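Local coordinates for triacylglycerol lipase (Clostridium botulinum, PDB 5AH1), which hydrolyses ester bonds, including those of synthetic polyesters and probably of triacylglycerols, as a zinc-binding alpha/beta-hydrolase, at residues Val224-Ile227 against Ser228-Asn231; Thr234-Ser237 against Asp238-Ala242; Ile246-Thr249 against Phe250-Gly254; Lys337-Ile340 against Leu341-His344; Gly350-Pro354 against Ile355-Thr359. All blocks are in the same frame, centred on the assembly; numbering follows the deposited sequence.

Interaction 1 (Val224-Ile227 against Ser228-Asn231); sequences VSTI and STPN
At the C-terminal end of strand 221-227, one of the parallel strands of the alpha/beta-hydrolase sheet, the chain turns back so that Asn231 and Thr229 fold over Thr226. The amide of Asn231 reaches Thr226 from the opposite direction: ND2 donates to OG1 of Thr226 over 3.3 Å, with an N-H...O angle of 155° and the hydroxyl lying almost in the amide plane. Thr226 OG1 sits between its own backbone N and carbonyl carbon (chi1 73°), which turns it toward the returning loop and puts CG2 beside the backbone N. The same hydroxyl donates to a water over 2.9 Å, and this water also accepts from Thr229 N at 3.1 Å, so one oxygen ties the strand to two points of the loop. Loops at the C-terminal ends of parallel strands are where alpha/beta hydrolases build their active sites, and this one lies beside the Gly180-Ser182-Gly184 pattern, probably the nucleophile elbow. Thr229 crosses Thr226 at about a right angle, with OG1 3.2 Å from CB of Thr226; that hydroxyl is hydrogen-bonded to the carbonyl of Ser182. Asn231 is held at both ends of its amide, OD1 by Arg189 and ND2 by Gln392 O in addition to Thr226, which fixes its flip. Ser228, with positive phi (60°), makes the reversal; its OG is hydrogen-bonded to Thr333. Pro230 is the centre of an inverse gamma turn that brings Asn231 back over the strand.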
loop_
_atom_site.group_PDB
_atom_site.type_symbol
_atom_site.label_atom_id
_atom_site.label_comp_id
_atom_site.label_asym_id
_atom_site.label_seq_id
_atom_site.Cartn_x
_atom_site.Cartn_y
_atom_site.Cartn_z
ATOM N N VAL A 224 -5.601 -12.020 -0.658
ATOM C CA VAL A 224 -5.262 -10.613 -0.511
ATOM C C VAL A 224 -4.626 -10.442 0.863
ATOM O O VAL A 224 -5.235 -10.774 1.874
ATOM C CB VAL A 224 -6.538 -9.749 -0.602
ATOM C CG1 VAL A 224 -6.328 -8.333 -0.049
ATOM C CG2 VAL A 224 -7.022 -9.713 -2.030
ATOM N N SER A 225 -3.389 -9.956 0.891
ATOM C CA SER A 225 -2.672 -9.704 2.132
ATOM C C SER A 225 -2.327 -8.230 2.207
ATOM O O SER A 225 -1.658 -7.709 1.306
ATOM C CB SER A 225 -1.381 -10.513 2.196
ATOM O OG SER A 225 -1.621 -11.900 2.256
ATOM N N THR A 226 -2.797 -7.567 3.266
ATOM C CA THR A 226 -2.458 -6.166 3.518
ATOM C C THR A 226 -1.430 -6.102 4.638
ATOM O O THR A 226 -1.501 -6.859 5.602
ATOM C CB THR A 226 -3.709 -5.288 3.827
ATOM O OG1 THR A 226 -4.234 -5.563 5.134
ATOM C CG2 THR A 226 -4.787 -5.497 2.796
ATOM N N ILE A 227 -0.442 -5.224 4.466
ATOM C CA ILE A 227 0.646 -5.044 5.416
ATOM C C ILE A 227 0.763 -3.543 5.674
ATOM O O ILE A 227 1.027 -2.774 4.759
ATOM C CB ILE A 227 1.985 -5.602 4.873
ATOM C CG1 ILE A 227 1.868 -7.074 4.473
ATOM C CG2 ILE A 227 3.085 -5.396 5.911
ATOM C CD1 ILE A 227 3.167 -7.629 3.872
ATOM N N SER A 228 0.545 -3.143 6.920
ATOM C CA SER A 228 0.624 -1.730 7.308
ATOM C C SER A 228 -0.376 -0.861 6.546
ATOM O O SER A 228 -0.124 0.316 6.261
ATOM C CB SER A 228 2.033 -1.180 7.078
ATOM O OG SER A 228 3.038 -2.057 7.562
ATOM N N THR A 229 -1.518 -1.438 6.215
ATOM C CA THR A 229 -2.456 -0.779 5.312
ATOM C C THR A 229 -3.477 0.084 6.067
ATOM O O THR A 229 -4.041 -0.361 7.070
ATOM C CB THR A 229 -3.198 -1.822 4.459
ATOM O OG1 THR A 229 -2.254 -2.433 3.583
ATOM C CG2 THR A 229 -4.339 -1.220 3.624
ATOM N N PRO A 230 -3.724 1.308 5.574
ATOM C CA PRO A 230 -4.792 2.142 6.141
ATOM C C PRO A 230 -6.170 1.666 5.677
ATOM O O PRO A 230 -6.841 2.307 4.878
ATOM C CB PRO A 230 -4.468 3.525 5.597
ATOM C CG PRO A 230 -3.842 3.247 4.259
ATOM C CD PRO A 230 -3.022 1.992 4.468
ATOM N N ASN A 231 -6.587 0.501 6.156
ATOM C CA ASN A 231 -7.871 -0.034 5.736
ATOM C C ASN A 231 -9.050 0.844 6.185
ATOM O O ASN A 231 -10.099 0.853 5.532
ATOM C CB ASN A 231 -8.046 -1.475 6.212
ATOM C CG ASN A 231 -7.281 -2.488 5.358
ATOM O OD1 ASN A 231 -7.449 -2.533 4.144
ATOM N ND2 ASN A 231 -6.468 -3.323 6.001
HETATM O O HOH W 1 -2.707 -4.169 7.097
#

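Interaction 2 (Thr234-Ser237 against Asp238-Ala242); sequences TTLS and DLMPA. With K (potassium ion), chain D.
Leu239 N donates to Thr235 O over 2.9 Å in the short helix 235-239, and one residue on Met240 N turns to Ser237 O at 3.3 Å, with a weak second bond to Leu236 O. This turn brings three carbonyls onto one potassium ion: Ser237 O at 2.8 Å, Asp238 O at 2.7 Å and Met240 O at 2.7 Å. A water donates to both Met240 O and Ser237 OG, a hydroxyl also hydrogen-bonded to Thr305 O. Leu236 and Met240 lie side by side and point the same way; CD1 of Leu236 touches SD of Met240 at 4.0 Å, and Met240 CG rests on Leu236 O. Leu239 CG stands between its backbone N and carbonyl carbon (chi1 69°), which lays CG 3.2 Å from Thr235 O. At the start, Thr234 is the N-cap, its OG1 accepting from Leu236 N and also hydrogen-bonded to Val386 O. Asp238 OD2 passes CG2 of Thr235 and is claimed by Arg368 in a salt bridge and by Thr310. Leu236 packs on Thr359 and Met363 of helix 357-363, while Ser237 and Met240 touch Leu245 of helix 242-257, which follows directly.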
loop_
_atom_site.group_PDB
_atom_site.type_symbol
_atom_site.label_atom_id
_atom_site.label_comp_id
_atom_site.label_asym_id
_atom_site.label_seq_id
_atom_site.Cartn_x
_atom_site.Cartn_y
_atom_site.Cartn_z
ATOM N N THR A 234 -5.745 6.827 7.466
ATOM C CA THR A 234 -4.795 7.258 8.454
ATOM C C THR A 234 -5.074 8.703 8.814
ATOM O O THR A 234 -5.277 9.552 7.947
ATOM C CB THR A 234 -3.336 7.119 7.974
ATOM O OG1 THR A 234 -2.520 7.809 8.912
ATOM C CG2 THR A 234 -3.110 7.675 6.554
ATOM N N THR A 235 -5.047 8.987 10.111
ATOM C CA THR A 235 -5.272 10.355 10.560
ATOM C C THR A 235 -4.105 11.277 10.221
ATOM O O THR A 235 -4.241 12.484 10.324
ATOM C CB THR A 235 -5.625 10.443 12.049
ATOM O OG1 THR A 235 -4.523 10.013 12.849
ATOM C CG2 THR A 235 -6.883 9.643 12.368
ATOM N N LEU A 236 -3.000 10.722 9.733
ATOM C CA LEU A 236 -1.931 11.564 9.196
ATOM C C LEU A 236 -2.445 12.381 8.015
ATOM O O LEU A 236 -2.124 13.570 7.874
ATOM C CB LEU A 236 -0.709 10.744 8.789
ATOM C CG LEU A 236 0.512 11.563 8.354
ATOM C CD1 LEU A 236 0.980 12.501 9.458
ATOM C CD2 LEU A 236 1.616 10.632 7.933
ATOM N N SER A 237 -3.271 11.776 7.164
ATOM C CA SER A 237 -3.886 12.556 6.108
ATOM C C SER A 237 -4.904 13.539 6.689
ATOM O O SER A 237 -4.915 14.715 6.311
ATOM C CB SER A 237 -4.535 11.692 5.036
ATOM O OG SER A 237 -5.164 12.562 4.113
ATOM N N ASP A 238 -5.767 13.081 7.590
ATOM C CA ASP A 238 -6.787 13.953 8.161
ATOM C C ASP A 238 -6.185 15.251 8.725
ATOM O O ASP A 238 -6.720 16.334 8.524
ATOM C CB ASP A 238 -7.524 13.264 9.300
ATOM C CG ASP A 238 -8.309 12.034 8.876
ATOM O OD1 ASP A 238 -8.267 11.613 7.720
ATOM O OD2 ASP A 238 -8.962 11.447 9.758
ATOM N N LEU A 239 -5.064 15.130 9.429
ATOM C CA LEU A 239 -4.538 16.222 10.221
ATOM C C LEU A 239 -3.682 17.219 9.411
ATOM O O LEU A 239 -3.446 18.333 9.880
ATOM C CB LEU A 239 -3.778 15.712 11.458
ATOM C CG LEU A 239 -2.439 14.991 11.285
ATOM C CD1 LEU A 239 -1.270 15.964 11.215
ATOM C CD2 LEU A 239 -2.245 14.038 12.433
ATOM N N MET A 240 -3.232 16.811 8.218
ATOM C CA MET A 240 -2.323 17.609 7.370
ATOM C C MET A 240 -3.026 18.202 6.158
ATOM O O MET A 240 -3.859 17.546 5.555
ATOM C CB MET A 240 -1.199 16.725 6.809
ATOM C CG MET A 240 -0.206 16.244 7.804
ATOM S SD MET A 240 1.252 15.590 6.996
ATOM C CE MET A 240 2.114 17.092 6.544
ATOM N N PRO A 241 -2.655 19.431 5.749
ATOM C CA PRO A 241 -2.997 19.849 4.386
ATOM C C PRO A 241 -2.375 18.887 3.377
ATOM O O PRO A 241 -1.251 18.419 3.581
ATOM C CB PRO A 241 -2.362 21.245 4.271
ATOM C CG PRO A 241 -2.126 21.679 5.687
ATOM C CD PRO A 241 -1.816 20.424 6.431
ATOM N N ALA A 242 -3.103 18.582 2.308
ATOM C CA ALA A 242 -2.636 17.633 1.313
ATOM C C ALA A 242 -1.254 17.973 0.752
ATOM O O ALA A 242 -0.397 17.092 0.639
ATOM C CB ALA A 242 -3.643 17.521 0.195
HETATM K K K D . -6.453 16.989 5.924
HETATM O O HOH W 2 -4.139 15.514 3.538
#

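Interaction 3 (Ile246-Thr249 against Phe250-Gly254); sequences ISYT and FGVLG
Val252 meets Tyr248 one helical turn earlier in helix 242-257. Its CB lies 3.6 Å from Thr249 O, and from there the branches part. CG1 is anti to the backbone N (chi1 177°), which leaves CG2 beside that N and aimed back over the tyrosine. CG2 rests on one face of the Tyr248 ring, displaced toward the phenol end: 3.8 Å from the centroid, 27° off the ring normal, and 3.5 Å from CZ. This is a CH-pi contact between side chains that cross at an angle. The phenol oxygen continues past the methyl and probably hydrogen-bonds to Ile355 O. On another side of the helix Ile246 and Phe250 run alongside each other, CG2 of Ile246 pressing on CE2 of Phe250 at 3.5 Å; both reach Leu292 of helix 284-292. Beneath the side chains, four successive i to i+4 bonds hold the turns, among them Val252 N to Tyr248 O at 2.9 Å and Leu253 N to Thr249 O at 3.0 Å. The side-chain contacts are apolar and buried, consistent with dispersion between the methyl and the ring face, while the hydroxyl is probably satisfied by the Ile355 carbonyl.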
loop_
_atom_site.group_PDB
_atom_site.type_symbol
_atom_site.label_atom_id
_atom_site.label_comp_id
_atom_site.label_asym_id
_atom_site.label_seq_id
_atom_site.Cartn_x
_atom_site.Cartn_y
_atom_site.Cartn_z
ATOM N N ILE A 246 2.198 15.609 0.860
ATOM C CA ILE A 246 3.004 15.225 -0.293
ATOM C C ILE A 246 4.440 15.756 -0.165
ATOM O O ILE A 246 5.404 15.037 -0.411
ATOM C CB ILE A 246 2.375 15.712 -1.621
ATOM C CG1 ILE A 246 0.983 15.110 -1.841
ATOM C CG2 ILE A 246 3.283 15.368 -2.797
ATOM C CD1 ILE A 246 0.998 13.658 -2.194
ATOM N N SER A 247 4.587 17.011 0.239
ATOM C CA SER A 247 5.906 17.615 0.367
ATOM C C SER A 247 6.746 16.863 1.411
ATOM O O SER A 247 7.914 16.547 1.176
ATOM C CB SER A 247 5.770 19.097 0.709
ATOM O OG SER A 247 7.025 19.732 0.632
ATOM N N TYR A 248 6.144 16.560 2.555
ATOM C CA TYR A 248 6.792 15.731 3.558
ATOM C C TYR A 248 7.286 14.401 2.974
ATOM O O TYR A 248 8.414 13.982 3.236
ATOM C CB TYR A 248 5.839 15.455 4.725
ATOM C CG TYR A 248 6.337 14.357 5.630
ATOM C CD1 TYR A 248 7.376 14.579 6.517
ATOM C CD2 TYR A 248 5.772 13.093 5.584
ATOM C CE1 TYR A 248 7.852 13.570 7.336
ATOM C CE2 TYR A 248 6.238 12.073 6.393
ATOM C CZ TYR A 248 7.276 12.321 7.275
ATOM O OH TYR A 248 7.728 11.288 8.081
ATOM N N THR A 249 6.447 13.766 2.169
ATOM C CA THR A 249 6.790 12.462 1.638
ATOM C C THR A 249 7.931 12.541 0.603
ATOM O O THR A 249 8.698 11.601 0.459
ATOM C CB THR A 249 5.550 11.755 1.091
ATOM O OG1 THR A 249 4.510 11.812 2.080
ATOM C CG2 THR A 249 5.866 10.312 0.801
ATOM N N PHE A 250 8.068 13.669 -0.089
ATOM C CA PHE A 250 9.250 13.912 -0.934
ATOM C C PHE A 250 10.493 14.026 -0.062
ATOM O O PHE A 250 11.563 13.552 -0.430
ATOM C CB PHE A 250 9.103 15.172 -1.789
ATOM C CG PHE A 250 8.287 14.973 -3.030
ATOM C CD1 PHE A 250 8.688 14.089 -4.016
ATOM C CD2 PHE A 250 7.135 15.702 -3.230
ATOM C CE1 PHE A 250 7.931 13.927 -5.161
ATOM C CE2 PHE A 250 6.379 15.538 -4.364
ATOM C CZ PHE A 250 6.770 14.653 -5.328
ATOM N N GLY A 251 10.349 14.662 1.090
ATOM C CA GLY A 251 11.421 14.707 2.071
ATOM C C GLY A 251 11.855 13.311 2.493
ATOM O O GLY A 251 13.044 13.007 2.511
ATOM N N VAL A 252 10.893 12.451 2.833
ATOM C CA VAL A 252 11.209 11.078 3.206
ATOM C C VAL A 252 11.933 10.378 2.049
ATOM O O VAL A 252 12.933 9.684 2.250
ATOM C CB VAL A 252 9.954 10.282 3.607
ATOM C CG1 VAL A 252 10.332 8.852 3.916
ATOM C CG2 VAL A 252 9.282 10.910 4.825
ATOM N N LEU A 253 11.435 10.559 0.831
ATOM C CA LEU A 253 12.094 9.975 -0.336
ATOM C C LEU A 253 13.556 10.438 -0.405
ATOM O O LEU A 253 14.453 9.643 -0.681
ATOM C CB LEU A 253 11.322 10.328 -1.613
ATOM C CG LEU A 253 11.926 9.855 -2.941
ATOM C CD1 LEU A 253 12.083 8.342 -2.994
ATOM C CD2 LEU A 253 11.056 10.325 -4.095
ATOM N N GLY A 254 13.788 11.716 -0.127
ATOM C CA GLY A 254 15.126 12.272 -0.128
ATOM C C GLY A 254 16.064 11.636 0.885
ATOM O O GLY A 254 17.269 11.605 0.645
#

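Interaction 4 (Lys337-Ile340 against Leu341-His344); sequences KESI and LTGH
Ser339 is tied to the far side of its hairpin loop through three of its polar atoms, N, O and OG, all within one exposed turn. Its N-H points straight at His344 O, 2.7 Å away, with an N-H...O angle of 168° and the donor nearly along the C=O axis; its own O accepts from Gly343 N at 2.8 Å. The hydroxyl, anti to the backbone N (chi1 168°), swings over the inside of the loop, where it takes a weak bond from Leu341 N at 3.3 Å and lies in another weak bond with Thr342 OG1 at 3.5 Å, either oxygen being a possible donor. These bonds close the loop joining strand 336-338 to strand 345-347, a two-stranded antiparallel hairpin at the surface, whose pairing is carried on by Lys337 with Val346. Inside the loop Thr342 forms an ST turn: OG1 accepts from His344 N over 3.2 Å, and its CB sits over one face of the imidazole, offset toward the rim. Gly343 has positive phi (85°), where a side chain would press on the carbonyl O of the residue before. The extended chain of Glu338 passes Gly343, with OE2 3.7 Å from its CA, while the CA of Glu338 makes a CA-H...O contact to His344 O, the acceptor already used by Ser339 N. Beyond the turn His344 touches Arg365.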
loop_
_atom_site.group_PDB
_atom_site.type_symbol
_atom_site.label_atom_id
_atom_site.label_comp_id
_atom_site.label_asym_id
_atom_site.label_seq_id
_atom_site.Cartn_x
_atom_site.Cartn_y
_atom_site.Cartn_z
ATOM N N LYS A 337 4.692 3.793 21.730
ATOM C CA LYS A 337 4.340 3.385 23.085
ATOM C C LYS A 337 3.474 4.471 23.689
ATOM O O LYS A 337 3.468 5.607 23.219
ATOM C CB LYS A 337 5.596 3.205 23.943
ATOM C CG LYS A 337 6.461 4.452 24.033
ATOM C CD LYS A 337 7.713 4.248 24.852
ATOM C CE LYS A 337 8.541 5.527 24.867
ATOM N NZ LYS A 337 9.840 5.378 25.589
ATOM N N GLU A 338 2.732 4.123 24.728
ATOM C CA GLU A 338 1.869 5.089 25.392
ATOM C C GLU A 338 2.673 5.921 26.385
ATOM O O GLU A 338 3.437 5.381 27.186
ATOM C CB GLU A 338 0.720 4.372 26.112
ATOM C CG GLU A 338 -0.257 5.330 26.798
ATOM C CD GLU A 338 -1.527 4.654 27.293
ATOM O OE1 GLU A 338 -1.882 3.566 26.778
ATOM O OE2 GLU A 338 -2.174 5.226 28.195
ATOM N N SER A 339 2.507 7.237 26.317
ATOM C CA SER A 339 3.042 8.130 27.330
ATOM C C SER A 339 2.228 7.989 28.610
ATOM O O SER A 339 1.021 8.226 28.614
ATOM C CB SER A 339 2.977 9.571 26.849
ATOM O OG SER A 339 3.227 10.454 27.926
ATOM N N ILE A 340 2.878 7.622 29.705
ATOM C CA ILE A 340 2.161 7.428 30.966
ATOM C C ILE A 340 1.719 8.759 31.594
ATOM O O ILE A 340 0.954 8.780 32.555
ATOM C CB ILE A 340 3.007 6.633 31.979
ATOM C CG1 ILE A 340 4.266 7.419 32.368
ATOM C CG2 ILE A 340 3.373 5.270 31.393
ATOM C CD1 ILE A 340 5.098 6.748 33.457
ATOM N N LEU A 341 2.204 9.870 31.057
ATOM C CA LEU A 341 1.847 11.179 31.575
ATOM C C LEU A 341 0.524 11.677 30.991
ATOM O O LEU A 341 -0.335 12.171 31.713
ATOM C CB LEU A 341 2.962 12.170 31.261
ATOM C CG LEU A 341 2.844 13.541 31.917
ATOM C CD1 LEU A 341 2.944 13.436 33.428
ATOM C CD2 LEU A 341 3.940 14.442 31.363
ATOM N N THR A 342 0.360 11.549 29.680
ATOM C CA THR A 342 -0.802 12.114 28.991
ATOM C C THR A 342 -1.725 11.091 28.329
ATOM O O THR A 342 -2.832 11.447 27.914
ATOM C CB THR A 342 -0.360 13.021 27.851
ATOM O OG1 THR A 342 0.440 12.256 26.944
ATOM C CG2 THR A 342 0.418 14.229 28.367
ATOM N N GLY A 343 -1.277 9.852 28.171
ATOM C CA GLY A 343 -2.048 8.879 27.427
ATOM C C GLY A 343 -1.821 8.936 25.925
ATOM O O GLY A 343 -2.311 8.077 25.194
ATOM N N HIS A 344 -1.082 9.932 25.450
ATOM C CA HIS A 344 -0.768 10.030 24.028
ATOM C C HIS A 344 0.209 8.926 23.640
ATOM O O HIS A 344 0.953 8.428 24.481
ATOM C CB HIS A 344 -0.145 11.381 23.704
ATOM C CG HIS A 344 -1.069 12.533 23.929
ATOM N ND1 HIS A 344 -0.624 13.783 24.299
ATOM C CD2 HIS A 344 -2.415 12.623 23.834
ATOM C CE1 HIS A 344 -1.658 14.595 24.426
ATOM N NE2 HIS A 344 -2.758 13.916 24.152
#

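Interaction 5 (Gly350-Pro354 against Ile355-Thr359); sequences GPMNP and IFYPT. With K (potassium ion), chain C.
The tight half of this contact is the packing of Pro354 over the face of Tyr357. CA of Pro354 stands above the centre of the tyrosine ring, 3.5 Å from the centroid and only 7° off the normal, a CH-pi contact, and the pyrrolidine runs on over the same ring, CB 4.0 Å from CE2. Asn353 closes on the same turn: its CG is anti to the backbone N (chi1 -169°), which carries OD1 back to Ile355 N, 3.1 Å away and 167° at the hydrogen, though the donor stands above the amide plane. Its carbonyl takes Phe356 N at 2.8 Å. Met352, in one of its two conformers, is bent about both CB-CG and CG-SD and crosses Phe356 at about a right angle; SD then touches CB of Phe356 and meets the ring obliquely, a Met-aromatic contact. The other half is wet. The phenol oxygen of Tyr357 shares a water with Gly350 N and Met352 O, so that solvent bridges the ring to the incoming loop. A second water takes Gly350 O as acceptor and binds the potassium ion. The metal is held by Pro351 O at 2.4 Å, three waters, and further atoms that include the carboxylates of Asp425 and Asp428; Asp425 also accepts from Asn353 N, linking the metal site to the packed half. Asn353 accepting through OD1 from the backbone N two residues on is the pattern of an Asx turn, here at the entry to helix 357-363.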
loop_
_atom_site.group_PDB
_atom_site.type_symbol
_atom_site.label_atom_id
_atom_site.label_comp_id
_atom_site.label_asym_id
_atom_site.label_seq_id
_atom_site.Cartn_x
_atom_site.Cartn_y
_atom_site.Cartn_z
ATOM N N GLY A 350 14.525 3.922 18.833
ATOM C CA GLY A 350 15.168 2.690 18.419
ATOM C C GLY A 350 14.391 2.140 17.240
ATOM O O GLY A 350 14.821 2.254 16.089
ATOM N N PRO A 351 13.207 1.578 17.506
ATOM C CA PRO A 351 12.393 1.021 16.422
ATOM C C PRO A 351 11.896 2.043 15.398
ATOM O O PRO A 351 11.814 1.726 14.221
ATOM C CB PRO A 351 11.212 0.389 17.173
ATOM C CG PRO A 351 11.743 0.110 18.536
ATOM C CD PRO A 351 12.656 1.241 18.830
ATOM N N MET A 352 11.553 3.250 15.836
ATOM C CA MET A 352 10.968 4.247 14.930
ATOM C C MET A 352 12.019 5.080 14.213
ATOM O O MET A 352 12.849 5.721 14.847
ATOM C CB MET A 352 10.036 5.189 15.705
ATOM C CG MET A 352 9.252 6.157 14.829
ATOM S SD MET A 352 7.883 5.399 13.945
ATOM C CE MET A 352 6.661 5.318 15.241
ATOM N N ASN A 353 11.968 5.082 12.887
ATOM C CA ASN A 353 12.807 5.959 12.093
ATOM C C ASN A 353 12.605 7.396 12.585
ATOM O O ASN A 353 11.470 7.838 12.705
ATOM C CB ASN A 353 12.367 5.855 10.635
ATOM C CG ASN A 353 13.331 6.519 9.666
ATOM O OD1 ASN A 353 13.933 7.548 9.969
ATOM N ND2 ASN A 353 13.448 5.948 8.471
ATOM N N PRO A 354 13.692 8.125 12.895
ATOM C CA PRO A 354 13.535 9.518 13.354
ATOM C C PRO A 354 12.713 10.408 12.409
ATOM O O PRO A 354 12.073 11.352 12.872
ATOM C CB PRO A 354 14.982 9.999 13.484
ATOM C CG PRO A 354 15.736 8.735 13.807
ATOM C CD PRO A 354 15.099 7.685 12.974
ATOM N N ILE A 355 12.681 10.080 11.122
ATOM C CA ILE A 355 11.877 10.824 10.153
ATOM C C ILE A 355 10.380 10.759 10.480
ATOM O O ILE A 355 9.613 11.634 10.078
ATOM C CB ILE A 355 12.126 10.321 8.686
ATOM C CG1 ILE A 355 11.586 11.302 7.655
ATOM C CG2 ILE A 355 11.454 8.994 8.413
ATOM C CD1 ILE A 355 12.272 12.602 7.640
ATOM N N PHE A 356 9.981 9.740 11.233
ATOM C CA PHE A 356 8.577 9.541 11.601
ATOM C C PHE A 356 8.280 10.018 13.024
ATOM O O PHE A 356 7.181 9.834 13.516
ATOM C CB PHE A 356 8.188 8.053 11.506
ATOM C CG PHE A 356 8.229 7.481 10.116
ATOM C CD1 PHE A 356 7.777 8.205 9.033
ATOM C CD2 PHE A 356 8.715 6.202 9.907
ATOM C CE1 PHE A 356 7.811 7.667 7.761
ATOM C CE2 PHE A 356 8.754 5.656 8.636
ATOM C CZ PHE A 356 8.307 6.394 7.563
ATOM N N TYR A 357 9.244 10.616 13.713
ATOM C CA TYR A 357 8.928 11.145 15.038
ATOM C C TYR A 357 7.760 12.149 15.002
ATOM O O TYR A 357 6.820 12.031 15.780
ATOM C CB TYR A 357 10.142 11.792 15.702
ATOM C CG TYR A 357 11.251 10.870 16.176
ATOM C CD1 TYR A 357 11.122 9.485 16.180
ATOM C CD2 TYR A 357 12.439 11.410 16.649
ATOM C CE1 TYR A 357 12.156 8.674 16.624
ATOM C CE2 TYR A 357 13.470 10.610 17.090
ATOM C CZ TYR A 357 13.326 9.254 17.091
ATOM O OH TYR A 357 14.372 8.481 17.541
ATOM N N PRO A 358 7.805 13.138 14.098
ATOM C CA PRO A 358 6.717 14.120 14.176
ATOM C C PRO A 358 5.372 13.562 13.720
ATOM O O PRO A 358 4.329 13.933 14.271
ATOM C CB PRO A 358 7.187 15.245 13.247
ATOM C CG PRO A 358 8.178 14.628 12.353
ATOM C CD PRO A 358 8.848 13.531 13.142
ATOM N N THR A 359 5.386 12.676 12.730
ATOM C CA THR A 359 4.161 12.093 12.222
ATOM C C THR A 359 3.550 11.161 13.270
ATOM O O THR A 359 2.342 11.208 13.520
ATOM C CB THR A 359 4.404 11.365 10.894
ATOM O OG1 THR A 359 5.487 10.444 11.047
ATOM C CG2 THR A 359 4.760 12.367 9.800
HETATM K K K C . 12.899 1.674 12.055
HETATM O O HOH W 3 14.619 5.931 16.826
HETATM O O HOH W 4 14.495 2.908 13.421
HETATM O O HOH W 5 14.125 3.013 10.432
HETATM O O HOH W 6 14.788 -0.027 11.776
#

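The five contacts come in series along the chain, within one lipase-like alpha/beta-hydrolase domain. Interaction 1 ends the central strand 221-227 and runs through a short loop into interaction 2, its centre 18 Å away, on helix 235-239; interaction 3 follows on helix 242-257, its centre 14 Å from that of interaction 2. Later, the hairpin of interaction 4 leads by strand 345-347 into interaction 5, centres 16 Å apart. Helix 357-363 and the residues before it then touch both earlier helices. Interactions 2 and 5 each contribute backbone oxygens to a potassium site, and both belong to the helical layer around the parallel sheet.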